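Long-range contacts in protease VII (Escherichia coli, PDB 1I78), which cleaves polypeptides as an integral outer membrane endopeptidase of the omptin family, preferring bonds between two basic residues: residues W253-N258 with G281-N286; P179-T184 with F198-W203; N244-V249 with G292-F297; A234-Y239 with Y248-W253. The protein carries 3 engineered substitutions. All blocks are in the same frame, centred on the assembly; numbering follows the deposited sequence.

Contact 1. Residues W253-N258 with G281-N286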
loop_
_atom_site.group_PDB
_atom_site.type_symbol
_atom_site.label_atom_id
_atom_site.label_comp_id
_atom_site.label_asym_id
_atom_site.label_seq_id
_atom_site.Cartn_x
_atom_site.Cartn_y
_atom_site.Cartn_z
ATOM N N TRP A 253 -10.432 -1.686 -1.255
ATOM C CA TRP A 253 -9.506 -1.545 -2.361
ATOM C C TRP A 253 -8.833 -0.197 -2.191
ATOM O O TRP A 253 -9.432 0.747 -1.682
ATOM C CB TRP A 253 -10.256 -1.543 -3.687
ATOM C CG TRP A 253 -9.418 -1.083 -4.856
ATOM C CD1 TRP A 253 -8.484 -1.813 -5.531
ATOM C CD2 TRP A 253 -9.459 0.204 -5.491
ATOM N NE1 TRP A 253 -7.945 -1.065 -6.553
ATOM C CE2 TRP A 253 -8.526 0.176 -6.552
ATOM C CE3 TRP A 253 -10.199 1.380 -5.267
ATOM C CZ2 TRP A 253 -8.311 1.281 -7.402
ATOM C CZ3 TRP A 253 -9.985 2.492 -6.118
ATOM C CH2 TRP A 253 -9.048 2.425 -7.171
ATOM N N ASN A 254 -7.583 -0.096 -2.599
ATOM C CA ASN A 254 -6.932 1.188 -2.507
ATOM C C ASN A 254 -5.786 1.227 -3.482
ATOM O O ASN A 254 -5.138 0.219 -3.733
ATOM C CB ASN A 254 -6.463 1.477 -1.075
ATOM C CG ASN A 254 -5.423 0.520 -0.614
ATOM O OD1 ASN A 254 -4.328 0.465 -1.177
ATOM N ND2 ASN A 254 -5.750 -0.257 0.418
ATOM N N ARG A 255 -5.565 2.397 -4.060
ATOM C CA ARG A 255 -4.509 2.551 -5.034
ATOM C C ARG A 255 -3.718 3.832 -4.886
ATOM O O ARG A 255 -4.256 4.885 -4.510
ATOM C CB ARG A 255 -5.100 2.508 -6.442
ATOM C CG ARG A 255 -4.077 2.776 -7.531
ATOM C CD ARG A 255 -4.655 2.537 -8.912
ATOM N NE ARG A 255 -3.667 2.745 -9.969
ATOM C CZ ARG A 255 -2.482 2.136 -10.021
ATOM N NH1 ARG A 255 -2.121 1.270 -9.071
ATOM N NH2 ARG A 255 -1.649 2.399 -11.025
ATOM N N VAL A 256 -2.429 3.722 -5.174
ATOM C CA VAL A 256 -1.548 4.880 -5.171
ATOM C C VAL A 256 -1.053 4.970 -6.603
ATOM O O VAL A 256 -0.292 4.124 -7.056
ATOM C CB VAL A 256 -0.352 4.715 -4.228
ATOM C CG1 VAL A 256 0.675 5.807 -4.513
ATOM C CG2 VAL A 256 -0.816 4.802 -2.807
ATOM N N THR A 257 -1.514 5.983 -7.317
ATOM C CA THR A 257 -1.142 6.179 -8.710
ATOM C C THR A 257 0.333 6.512 -8.891
ATOM O O THR A 257 0.934 7.227 -8.088
ATOM C CB THR A 257 -2.000 7.289 -9.330
ATOM O OG1 THR A 257 -3.327 6.792 -9.512
ATOM C CG2 THR A 257 -1.461 7.707 -10.676
ATOM N N ASN A 258 0.915 5.990 -9.963
ATOM C CA ASN A 258 2.319 6.226 -10.243
ATOM C C ASN A 258 2.618 7.677 -10.600
ATOM O O ASN A 258 1.826 8.360 -11.254
ATOM C CB ASN A 258 2.796 5.319 -11.376
ATOM C CG ASN A 258 4.271 5.489 -11.662
ATOM O OD1 ASN A 258 5.115 5.293 -10.789
ATOM N ND2 ASN A 258 4.588 5.862 -12.884
ATOM N N GLY A 281 10.034 6.200 -9.900
ATOM C CA GLY A 281 8.587 6.153 -9.936
ATOM C C GLY A 281 8.149 5.096 -8.936
ATOM O O GLY A 281 8.865 4.116 -8.728
ATOM N N ILE A 282 6.992 5.307 -8.304
ATOM C CA ILE A 282 6.440 4.378 -7.315
ATOM C C ILE A 282 4.918 4.290 -7.406
ATOM O O ILE A 282 4.237 5.308 -7.519
ATOM C CB ILE A 282 6.727 4.824 -5.868
ATOM C CG1 ILE A 282 8.227 4.867 -5.597
ATOM C CG2 ILE A 282 6.021 3.888 -4.898
ATOM C CD1 ILE A 282 8.573 5.279 -4.180
ATOM N N GLU A 283 4.381 3.079 -7.346
ATOM C CA GLU A 283 2.931 2.910 -7.363
ATOM C C GLU A 283 2.534 1.575 -6.738
ATOM O O GLU A 283 3.357 0.678 -6.592
ATOM C CB GLU A 283 2.370 3.013 -8.787
ATOM C CG GLU A 283 2.714 1.865 -9.705
ATOM C CD GLU A 283 1.600 1.584 -10.701
ATOM O OE1 GLU A 283 0.551 1.087 -10.260
ATOM O OE2 GLU A 283 1.748 1.865 -11.910
ATOM N N ASN A 284 1.280 1.455 -6.327
ATOM C CA ASN A 284 0.830 0.195 -5.758
ATOM C C ASN A 284 -0.677 0.169 -5.679
ATOM O O ASN A 284 -1.353 1.085 -6.139
ATOM C CB ASN A 284 1.412 -0.008 -4.360
ATOM C CG ASN A 284 0.653 0.751 -3.292
ATOM O OD1 ASN A 284 -0.174 1.608 -3.584
ATOM N ND2 ASN A 284 0.945 0.448 -2.039
ATOM N N TYR A 285 -1.190 -0.918 -5.128
ATOM C CA TYR A 285 -2.611 -1.086 -4.901
ATOM C C TYR A 285 -2.763 -2.288 -3.996
ATOM O O TYR A 285 -1.891 -3.158 -3.946
ATOM C CB TYR A 285 -3.397 -1.248 -6.212
ATOM C CG TYR A 285 -3.154 -2.516 -6.993
ATOM C CD1 TYR A 285 -3.596 -3.755 -6.519
ATOM C CD2 TYR A 285 -2.504 -2.476 -8.227
ATOM C CE1 TYR A 285 -3.394 -4.918 -7.254
ATOM C CE2 TYR A 285 -2.299 -3.628 -8.971
ATOM C CZ TYR A 285 -2.743 -4.846 -8.483
ATOM O OH TYR A 285 -2.526 -5.988 -9.222
ATOM N N ASN A 286 -3.852 -2.315 -3.248
ATOM C CA ASN A 286 -4.102 -3.415 -2.347
ATOM C C ASN A 286 -5.583 -3.710 -2.252
ATOM O O ASN A 286 -6.436 -2.851 -2.520
ATOM C CB ASN A 286 -3.575 -3.097 -0.953
ATOM C CG ASN A 286 -2.103 -2.757 -0.956
ATOM O OD1 ASN A 286 -1.257 -3.612 -1.241
ATOM N ND2 ASN A 286 -1.782 -1.498 -0.648
HETATM O O HOH W 1 -2.348 1.996 -0.923
#
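Arg-255 reaches across the strand pair to Glu-283. CB, in the non-hydrogen-bonded pair with Tyr-285, is 4.1 Å from Tyr-285 CB. CG, anti to the backbone N (chi1 175°), comes within 3.5 Å of Asn-284 O. The chain then stays extended to NE, CZ comes to 3.2 Å from Glu-283 OE1, and the turn at the end brings both terminal nitrogens to that one oxygen: NH1 lies 2.9 Å and NH2 2.7 Å from Glu-283 OE1. This oxygen is in the guanidinium plane, but the two nitrogens reach it from one face of the carboxylate; NH1 comes nearly along the C-O axis and NH2 from well above the plane. The salt bridge is thus end-on and single-oxygen, leaving OE2 to pair with Arg-28, so the carboxylate links three adjacent strands of the barrel, 245-267, 272-296 and 12-31. On the other face of the sheet, Asn-286 ND2 donates to a lone pair of Asn-254 OD1 at 3.3 Å, the two amide planes 63° apart, while Asn-284 OD1 lies 3.2 Å from Val-256 CB. The backbones are joined at the hydrogen-bonded pairs Asn-254/Asn-286 and Val-256/Asn-284, the N-to-C directions of the two segments 168° apart. Such pairing is that of a long antiparallel beta hairpin, here strands 245-267 and 272-296 in the wall of the omptin beta barrel.

Contact 2. Residues P179-T184 with F198-W203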
loop_
_atom_site.group_PDB
_atom_site.type_symbol
_atom_site.label_atom_id
_atom_site.label_comp_id
_atom_site.label_asym_id
_atom_site.label_seq_id
_atom_site.Cartn_x
_atom_site.Cartn_y
_atom_site.Cartn_z
ATOM N N PRO A 179 -2.080 12.266 3.771
ATOM C CA PRO A 179 -3.076 13.135 4.399
ATOM C C PRO A 179 -4.276 12.912 3.466
ATOM O O PRO A 179 -4.100 12.841 2.252
ATOM C CB PRO A 179 -2.464 14.521 4.236
ATOM C CG PRO A 179 -0.986 14.238 4.271
ATOM C CD PRO A 179 -0.884 13.035 3.384
ATOM N N TYR A 180 -5.491 12.807 3.983
ATOM C CA TYR A 180 -6.593 12.541 3.062
ATOM C C TYR A 180 -7.955 13.047 3.508
ATOM O O TYR A 180 -8.172 13.341 4.672
ATOM C CB TYR A 180 -6.687 11.024 2.829
ATOM C CG TYR A 180 -7.209 10.282 4.048
ATOM C CD1 TYR A 180 -8.584 10.165 4.283
ATOM C CD2 TYR A 180 -6.329 9.772 5.016
ATOM C CE1 TYR A 180 -9.071 9.570 5.438
ATOM C CE2 TYR A 180 -6.810 9.171 6.186
ATOM C CZ TYR A 180 -8.187 9.073 6.388
ATOM O OH TYR A 180 -8.682 8.474 7.535
ATOM N N ILE A 181 -8.872 13.136 2.558
ATOM C CA ILE A 181 -10.240 13.540 2.848
ATOM C C ILE A 181 -11.122 12.357 2.438
ATOM O O ILE A 181 -10.727 11.532 1.594
ATOM C CB ILE A 181 -10.662 14.792 2.047
ATOM C CG1 ILE A 181 -10.495 14.522 0.550
ATOM C CG2 ILE A 181 -9.865 15.996 2.533
ATOM C CD1 ILE A 181 -10.808 15.694 -0.365
ATOM N N GLY A 182 -12.308 12.261 3.033
ATOM C CA GLY A 182 -13.180 11.160 2.684
ATOM C C GLY A 182 -14.658 11.337 2.942
ATOM O O GLY A 182 -15.137 12.407 3.326
ATOM N N LEU A 183 -15.375 10.242 2.714
ATOM C CA LEU A 183 -16.821 10.160 2.887
ATOM C C LEU A 183 -17.108 8.780 3.432
ATOM O O LEU A 183 -16.701 7.788 2.850
ATOM C CB LEU A 183 -17.533 10.310 1.543
ATOM C CG LEU A 183 -18.615 11.387 1.440
ATOM C CD1 LEU A 183 -19.383 11.203 0.135
ATOM C CD2 LEU A 183 -19.551 11.299 2.630
ATOM N N THR A 184 -17.796 8.707 4.558
ATOM C CA THR A 184 -18.125 7.412 5.129
ATOM C C THR A 184 -19.618 7.416 5.442
ATOM O O THR A 184 -20.226 8.481 5.525
ATOM C CB THR A 184 -17.273 7.128 6.390
ATOM O OG1 THR A 184 -17.618 5.843 6.921
ATOM C CG2 THR A 184 -17.499 8.195 7.438
ATOM N N PHE A 198 -15.127 6.123 1.393
ATOM C CA PHE A 198 -14.323 6.555 0.263
ATOM C C PHE A 198 -13.249 7.539 0.690
ATOM O O PHE A 198 -13.526 8.465 1.434
ATOM C CB PHE A 198 -15.216 7.194 -0.785
ATOM C CG PHE A 198 -16.236 6.252 -1.349
ATOM C CD1 PHE A 198 -17.329 5.848 -0.580
ATOM C CD2 PHE A 198 -16.092 5.739 -2.643
ATOM C CE1 PHE A 198 -18.269 4.945 -1.089
ATOM C CE2 PHE A 198 -17.025 4.835 -3.164
ATOM C CZ PHE A 198 -18.118 4.439 -2.381
ATOM N N LYS A 199 -12.017 7.329 0.236
ATOM C CA LYS A 199 -10.935 8.243 0.573
ATOM C C LYS A 199 -10.229 8.707 -0.677
ATOM O O LYS A 199 -10.154 7.980 -1.657
ATOM C CB LYS A 199 -9.902 7.591 1.497
ATOM C CG LYS A 199 -10.438 7.269 2.837
ATOM C CD LYS A 199 -9.433 6.534 3.697
ATOM C CE LYS A 199 -10.099 6.118 5.023
ATOM N NZ LYS A 199 -9.161 5.446 5.956
ATOM N N TYR A 200 -9.702 9.926 -0.609
ATOM C CA TYR A 200 -8.964 10.545 -1.688
ATOM C C TYR A 200 -7.813 11.373 -1.141
ATOM O O TYR A 200 -7.915 11.972 -0.068
ATOM C CB TYR A 200 -9.851 11.481 -2.494
ATOM C CG TYR A 200 -9.046 12.310 -3.476
ATOM C CD1 TYR A 200 -8.501 11.723 -4.622
ATOM C CD2 TYR A 200 -8.785 13.670 -3.239
ATOM C CE1 TYR A 200 -7.717 12.459 -5.507
ATOM C CE2 TYR A 200 -7.996 14.418 -4.119
ATOM C CZ TYR A 200 -7.465 13.799 -5.247
ATOM O OH TYR A 200 -6.650 14.488 -6.105
ATOM N N SER A 201 -6.721 11.422 -1.896
ATOM C CA SER A 201 -5.572 12.213 -1.508
ATOM C C SER A 201 -4.771 12.656 -2.716
ATOM O O SER A 201 -4.628 11.920 -3.698
ATOM C CB SER A 201 -4.660 11.434 -0.567
ATOM O OG SER A 201 -3.532 12.228 -0.230
ATOM N N GLY A 202 -4.251 13.874 -2.649
ATOM C CA GLY A 202 -3.435 14.373 -3.741
ATOM C C GLY A 202 -2.132 14.830 -3.132
ATOM O O GLY A 202 -1.291 15.435 -3.787
ATOM N N TRP A 203 -1.955 14.484 -1.864
ATOM C CA TRP A 203 -0.795 14.923 -1.103
ATOM C C TRP A 203 0.088 13.801 -0.597
ATOM O O TRP A 203 0.893 13.994 0.312
ATOM C CB TRP A 203 -1.320 15.778 0.051
ATOM C CG TRP A 203 -2.424 16.656 -0.454
ATOM C CD1 TRP A 203 -2.292 17.725 -1.304
ATOM C CD2 TRP A 203 -3.837 16.423 -0.326
ATOM N NE1 TRP A 203 -3.528 18.152 -1.724
ATOM C CE2 TRP A 203 -4.494 17.373 -1.137
ATOM C CE3 TRP A 203 -4.609 15.495 0.389
ATOM C CZ2 TRP A 203 -5.887 17.425 -1.253
ATOM C CZ3 TRP A 203 -5.997 15.546 0.272
ATOM C CH2 TRP A 203 -6.619 16.507 -0.545
#
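The Tyr-180 ring carries the aliphatic chain of Lys-199 over one face, a CH-pi contact in which CD of Lys-199 stands 3.9 Å from the ring centroid, 26° off the normal and displaced toward the rim. Trp-203 is met at its edge, where Pro-179 O lies in the ring plane 3.3 Å from Trp-203 CE3; over one of its faces is the carbonyl carbon of Ser-201, displaced toward the rim. Tyr-200 likewise offers an edge, with Ile-181 CD1 4.1 Å from its CD2 and the two side chains lying alongside each other. The extended Lys-199 chain ends beside the tyrosine hydroxyl, to which NZ makes a weak bond; both polar ends find their stronger partner in Asp-113. Ser-201 OG, turned anti to its own N (chi1 179°), donates to Pro-179 O at 2.6 Å and accepts from Trp-203 N at 3.2 Å. The latter bond makes an ST turn where the chain rounds a corner at Gly-202. Backbone bonds join Ile-181 with Tyr-200 and Leu-183 with Phe-198; these four side chains share one face, with Ile-181, Leu-183 and Phe-198 on the surface. This hairpin ladder is flanked by strand 126-149 beside 179-184 and strand 219-242 beside 198-203, each linked to it by further backbone hydrogen bonds.

Contact 3. Residues N244-V249 with G292-F297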
loop_
_atom_site.group_PDB
_atom_site.type_symbol
_atom_site.label_atom_id
_atom_site.label_comp_id
_atom_site.label_asym_id
_atom_site.label_seq_id
_atom_site.Cartn_x
_atom_site.Cartn_y
_atom_site.Cartn_z
ATOM N N ASN A 244 -25.644 -3.757 21.093
ATOM C CA ASN A 244 -24.349 -3.114 20.906
ATOM C C ASN A 244 -23.190 -4.023 20.516
ATOM O O ASN A 244 -22.075 -3.866 21.012
ATOM C CB ASN A 244 -23.975 -2.316 22.162
ATOM C CG ASN A 244 -24.090 -3.130 23.443
ATOM O OD1 ASN A 244 -23.277 -4.021 23.715
ATOM N ND2 ASN A 244 -25.109 -2.819 24.240
ATOM N N ALA A 245 -23.459 -4.963 19.614
ATOM C CA ALA A 245 -22.440 -5.889 19.125
ATOM C C ALA A 245 -22.748 -6.215 17.663
ATOM O O ALA A 245 -23.674 -6.977 17.375
ATOM C CB ALA A 245 -22.435 -7.163 19.960
ATOM N N LYS A 246 -21.982 -5.628 16.742
ATOM C CA LYS A 246 -22.203 -5.871 15.325
ATOM C C LYS A 246 -21.183 -6.802 14.701
ATOM O O LYS A 246 -19.981 -6.552 14.738
ATOM C CB LYS A 246 -22.214 -4.568 14.535
ATOM C CG LYS A 246 -22.462 -4.798 13.039
ATOM C CD LYS A 246 -22.691 -3.514 12.227
ATOM C CE LYS A 246 -21.399 -2.777 11.927
ATOM N NZ LYS A 246 -21.614 -1.669 10.950
ATOM N N VAL A 247 -21.662 -7.894 14.133
ATOM C CA VAL A 247 -20.762 -8.812 13.473
ATOM C C VAL A 247 -20.769 -8.306 12.023
ATOM O O VAL A 247 -21.829 -7.992 11.463
ATOM C CB VAL A 247 -21.260 -10.274 13.622
ATOM C CG1 VAL A 247 -22.138 -10.678 12.453
ATOM C CG2 VAL A 247 -20.076 -11.197 13.789
ATOM N N TYR A 248 -19.591 -8.183 11.427
ATOM C CA TYR A 248 -19.519 -7.652 10.076
ATOM C C TYR A 248 -18.415 -8.231 9.193
ATOM O O TYR A 248 -17.450 -8.848 9.661
ATOM C CB TYR A 248 -19.362 -6.130 10.142
ATOM C CG TYR A 248 -17.945 -5.700 10.420
ATOM C CD1 TYR A 248 -17.014 -5.585 9.383
ATOM C CD2 TYR A 248 -17.508 -5.481 11.729
ATOM C CE1 TYR A 248 -15.678 -5.270 9.642
ATOM C CE2 TYR A 248 -16.174 -5.163 12.002
ATOM C CZ TYR A 248 -15.267 -5.062 10.951
ATOM O OH TYR A 248 -13.953 -4.765 11.215
ATOM N N VAL A 249 -18.574 -7.977 7.902
ATOM C CA VAL A 249 -17.657 -8.443 6.879
ATOM C C VAL A 249 -17.338 -7.224 5.988
ATOM O O VAL A 249 -18.214 -6.386 5.725
ATOM C CB VAL A 249 -18.348 -9.631 6.112
ATOM C CG1 VAL A 249 -18.671 -9.263 4.667
ATOM C CG2 VAL A 249 -17.497 -10.891 6.242
ATOM N N GLY A 292 -15.058 -9.169 11.255
ATOM C CA GLY A 292 -14.838 -8.937 12.668
ATOM C C GLY A 292 -16.034 -8.390 13.425
ATOM O O GLY A 292 -17.176 -8.501 12.977
ATOM N N LEU A 293 -15.755 -7.770 14.571
ATOM C CA LEU A 293 -16.791 -7.236 15.452
ATOM C C LEU A 293 -16.620 -5.792 15.917
ATOM O O LEU A 293 -15.532 -5.361 16.285
ATOM C CB LEU A 293 -16.898 -8.143 16.678
ATOM C CG LEU A 293 -17.374 -7.541 17.997
ATOM C CD1 LEU A 293 -18.878 -7.301 17.952
ATOM C CD2 LEU A 293 -16.994 -8.489 19.120
ATOM N N LYS A 294 -17.721 -5.052 15.905
ATOM C CA LYS A 294 -17.723 -3.668 16.354
ATOM C C LYS A 294 -18.594 -3.591 17.612
ATOM O O LYS A 294 -19.816 -3.721 17.544
ATOM C CB LYS A 294 -18.271 -2.755 15.260
ATOM C CG LYS A 294 -18.139 -1.285 15.580
ATOM C CD LYS A 294 -18.631 -0.407 14.442
ATOM C CE LYS A 294 -18.750 1.051 14.902
ATOM N NZ LYS A 294 -19.107 1.994 13.799
ATOM N N TYR A 295 -17.943 -3.395 18.757
ATOM C CA TYR A 295 -18.615 -3.320 20.052
ATOM C C TYR A 295 -18.773 -1.879 20.537
ATOM O O TYR A 295 -17.787 -1.176 20.738
ATOM C CB TYR A 295 -17.808 -4.107 21.089
ATOM C CG TYR A 295 -18.548 -4.413 22.369
ATOM C CD1 TYR A 295 -19.531 -3.548 22.859
ATOM C CD2 TYR A 295 -18.267 -5.570 23.095
ATOM C CE1 TYR A 295 -20.223 -3.828 24.033
ATOM C CE2 TYR A 295 -18.953 -5.864 24.278
ATOM C CZ TYR A 295 -19.932 -4.987 24.737
ATOM O OH TYR A 295 -20.632 -5.278 25.889
ATOM N N THR A 296 -20.011 -1.443 20.734
ATOM C CA THR A 296 -20.266 -0.091 21.223
ATOM C C THR A 296 -20.559 -0.105 22.719
ATOM O O THR A 296 -21.674 -0.400 23.138
ATOM C CB THR A 296 -21.454 0.561 20.487
ATOM O OG1 THR A 296 -21.059 0.898 19.153
ATOM C CG2 THR A 296 -21.907 1.826 21.204
ATOM N N PHE A 297 -19.551 0.217 23.522
ATOM C CA PHE A 297 -19.691 0.239 24.979
ATOM C C PHE A 297 -20.863 1.088 25.487
ATOM O O PHE A 297 -21.530 0.641 26.447
ATOM C CB PHE A 297 -18.387 0.717 25.620
ATOM C CG PHE A 297 -17.215 -0.143 25.289
ATOM C CD1 PHE A 297 -16.616 -0.068 24.038
ATOM C CD2 PHE A 297 -16.744 -1.073 26.204
ATOM C CE1 PHE A 297 -15.563 -0.910 23.701
ATOM C CE2 PHE A 297 -15.691 -1.923 25.879
ATOM C CZ PHE A 297 -15.099 -1.843 24.624
ATOM O OXT PHE A 297 -21.093 2.193 24.938
#
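Tyr-248 lays its ring against Gly-292 in the antiparallel hairpin of strands 245-267 and 272-296, near its open end in the omptin beta barrel. Gly-292 N stands 4.1 Å above the ring plane, over its centre, and Tyr-248 CD2 is 3.3 Å from Gly-292 O. The ring gets there because CG is placed between the backbone N and the carbonyl carbon (chi1 80°), folding it across the neighbouring strand at a residue that has no side chain. The pair is also gripped by two backbone hydrogen bonds, and Lys-246 and Lys-294 form the next such pair. On the opposite face of the sheet Leu-293 CD1 packs 4.1 Å from Ala-245 CB. Beyond it, the Asn-244 amide and the Tyr-295 ring lie side by side, pointing the same way with planes 12° apart; OD1 of Asn-244 is 3.1 Å from CE1 of Tyr-295.

A second shell fixes the polar ends. Asp-15 of strand 12-31 binds the Tyr-248 hydroxyl, and Glu-193 forms a salt bridge with Lys-246, which probably eases the repulsion between Lys-246 and Lys-294, NZ to NZ 5.3 Å. Strand 12-31 also bonds by its backbone to Leu-293 and Tyr-295, closing the barrel. The last rung is Thr-296 N to Asn-244 O, 3.2 Å, with the donor 44° above the carbonyl plane.

Contact 4. Residues A234-Y239 with Y248-W253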
loop_
_atom_site.group_PDB
_atom_site.type_symbol
_atom_site.label_atom_id
_atom_site.label_comp_id
_atom_site.label_asym_id
_atom_site.label_seq_id
_atom_site.Cartn_x
_atom_site.Cartn_y
_atom_site.Cartn_z
ATOM N N ALA A 234 -14.197 1.242 0.172
ATOM C CA ALA A 234 -14.464 0.128 1.077
ATOM C C ALA A 234 -15.966 0.008 1.337
ATOM O O ALA A 234 -16.672 1.016 1.406
ATOM C CB ALA A 234 -13.693 0.307 2.401
ATOM N N VAL A 235 -16.451 -1.228 1.446
ATOM C CA VAL A 235 -17.864 -1.482 1.715
ATOM C C VAL A 235 -17.971 -2.614 2.731
ATOM O O VAL A 235 -17.133 -3.526 2.765
ATOM C CB VAL A 235 -18.660 -1.849 0.413
ATOM C CG1 VAL A 235 -18.663 -0.653 -0.554
ATOM C CG2 VAL A 235 -18.046 -3.069 -0.273
ATOM N N ASN A 236 -18.997 -2.541 3.570
ATOM C CA ASN A 236 -19.213 -3.543 4.605
ATOM C C ASN A 236 -20.683 -3.938 4.763
ATOM O O ASN A 236 -21.596 -3.220 4.331
ATOM C CB ASN A 236 -18.678 -3.020 5.940
ATOM C CG ASN A 236 -19.265 -1.662 6.313
ATOM O OD1 ASN A 236 -20.463 -1.535 6.584
ATOM N ND2 ASN A 236 -18.423 -0.637 6.311
ATOM N N ALA A 237 -20.889 -5.097 5.378
ATOM C CA ALA A 237 -22.221 -5.633 5.642
ATOM C C ALA A 237 -22.160 -6.315 7.004
ATOM O O ALA A 237 -21.248 -7.111 7.269
ATOM C CB ALA A 237 -22.623 -6.646 4.563
ATOM N N GLY A 238 -23.126 -6.005 7.863
ATOM C CA GLY A 238 -23.121 -6.595 9.185
ATOM C C GLY A 238 -24.481 -6.752 9.829
ATOM O O GLY A 238 -25.498 -6.239 9.344
ATOM N N TYR A 239 -24.478 -7.445 10.960
ATOM C CA TYR A 239 -25.701 -7.733 11.694
ATOM C C TYR A 239 -25.547 -7.453 13.187
ATOM O O TYR A 239 -24.540 -7.818 13.800
ATOM C CB TYR A 239 -26.066 -9.212 11.477
ATOM C CG TYR A 239 -27.396 -9.644 12.051
ATOM C CD1 TYR A 239 -28.600 -9.209 11.489
ATOM C CD2 TYR A 239 -27.454 -10.508 13.151
ATOM C CE1 TYR A 239 -29.832 -9.625 12.006
ATOM C CE2 TYR A 239 -28.680 -10.932 13.677
ATOM C CZ TYR A 239 -29.866 -10.488 13.101
ATOM O OH TYR A 239 -31.077 -10.905 13.622
ATOM N N TYR A 248 -19.591 -8.183 11.427
ATOM C CA TYR A 248 -19.519 -7.652 10.076
ATOM C C TYR A 248 -18.415 -8.231 9.193
ATOM O O TYR A 248 -17.450 -8.848 9.661
ATOM C CB TYR A 248 -19.362 -6.130 10.142
ATOM C CG TYR A 248 -17.945 -5.700 10.420
ATOM C CD1 TYR A 248 -17.014 -5.585 9.383
ATOM C CD2 TYR A 248 -17.508 -5.481 11.729
ATOM C CE1 TYR A 248 -15.678 -5.270 9.642
ATOM C CE2 TYR A 248 -16.174 -5.163 12.002
ATOM C CZ TYR A 248 -15.267 -5.062 10.951
ATOM O OH TYR A 248 -13.953 -4.765 11.215
ATOM N N VAL A 249 -18.574 -7.977 7.902
ATOM C CA VAL A 249 -17.657 -8.443 6.879
ATOM C C VAL A 249 -17.338 -7.224 5.988
ATOM O O VAL A 249 -18.214 -6.386 5.725
ATOM C CB VAL A 249 -18.348 -9.631 6.112
ATOM C CG1 VAL A 249 -18.671 -9.263 4.667
ATOM C CG2 VAL A 249 -17.497 -10.891 6.242
ATOM N N GLU A 250 -16.087 -7.094 5.548
ATOM C CA GLU A 250 -15.730 -5.936 4.732
ATOM C C GLU A 250 -14.710 -6.191 3.640
ATOM O O GLU A 250 -13.872 -7.084 3.760
ATOM C CB GLU A 250 -15.213 -4.776 5.619
ATOM C CG GLU A 250 -14.922 -3.502 4.819
ATOM C CD GLU A 250 -14.614 -2.286 5.672
ATOM O OE1 GLU A 250 -13.519 -2.238 6.280
ATOM O OE2 GLU A 250 -15.473 -1.367 5.728
ATOM N N GLY A 251 -14.803 -5.380 2.586
ATOM C CA GLY A 251 -13.892 -5.453 1.462
ATOM C C GLY A 251 -13.376 -4.063 1.101
ATOM O O GLY A 251 -14.160 -3.124 0.882
ATOM N N ALA A 252 -12.055 -3.927 1.027
ATOM C CA ALA A 252 -11.435 -2.644 0.711
ATOM C C ALA A 252 -10.387 -2.696 -0.401
ATOM O O ALA A 252 -9.564 -3.605 -0.478
ATOM C CB ALA A 252 -10.810 -2.059 1.961
ATOM N N TRP A 253 -10.432 -1.686 -1.255
ATOM C CA TRP A 253 -9.506 -1.545 -2.361
ATOM C C TRP A 253 -8.833 -0.197 -2.191
ATOM O O TRP A 253 -9.432 0.747 -1.682
ATOM C CB TRP A 253 -10.256 -1.543 -3.687
ATOM C CG TRP A 253 -9.418 -1.083 -4.856
ATOM C CD1 TRP A 253 -8.484 -1.813 -5.531
ATOM C CD2 TRP A 253 -9.459 0.204 -5.491
ATOM N NE1 TRP A 253 -7.945 -1.065 -6.553
ATOM C CE2 TRP A 253 -8.526 0.176 -6.552
ATOM C CE3 TRP A 253 -10.199 1.380 -5.267
ATOM C CZ2 TRP A 253 -8.311 1.281 -7.402
ATOM C CZ3 TRP A 253 -9.985 2.492 -6.118
ATOM C CH2 TRP A 253 -9.048 2.425 -7.171
#
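Asn-236 and Glu-250 face each other across a non-hydrogen-bonded pair of the beta hairpin formed by strands 219-242 and 245-267, part of the barrel wall. Their side chains slant across one another, amide and carboxylate planes 41° apart. Asn-236 ND2 donates to Glu-250 OE2 at 3.1 Å in an almost straight bond (172°); the acceptor lies in the amide plane, whereas the carboxylate is approached on its anti side, somewhat out of plane. Different first torsions bring the groups together: Asn-236 CG sits between N and the carbonyl carbon (chi1 54°), while Glu-250 extends, its CG passing 3.0 Å from Val-235 O. On the same face Ala-234 and Ala-252 meet methyl to methyl, CB to CB 3.8 Å. Gly-238 pairs with Tyr-248 in this register, their CA atoms 3.9 Å apart.

Val-235, Ala-237 and Val-249 lie on the other face, which is apolar and on the outer surface, consistent with a lipid-facing wall. Backbone hydrogen bonds run both ways in the pairs Val-235/Gly-251 and Ala-237/Val-249, the latter including Val-249 N to Ala-237 O at 2.9 Å.

Overall arrangement
All four contacts are antiparallel rungs of one barrel wall, but their settings differ. Contact 1, whose centre is about 6 Å from that of the chain, is the most buried and relies on a salt bridge and paired amides; the other three are surface contacts with apolar residues on their outer face. Contacts 1 and 3 bind the same two strands, 245-267 and 272-296, with centres about 30 Å apart, and contact 4 attaches strand 219-242 to the other edge of 245-267. Contacts 3 and 4 share Tyr-248 and Val-249. Contact 2 belongs to an earlier hairpin, 169-189 with 192-213, whose second strand borders 219-242, and differs in its lysine-over-ring contact and serine turn.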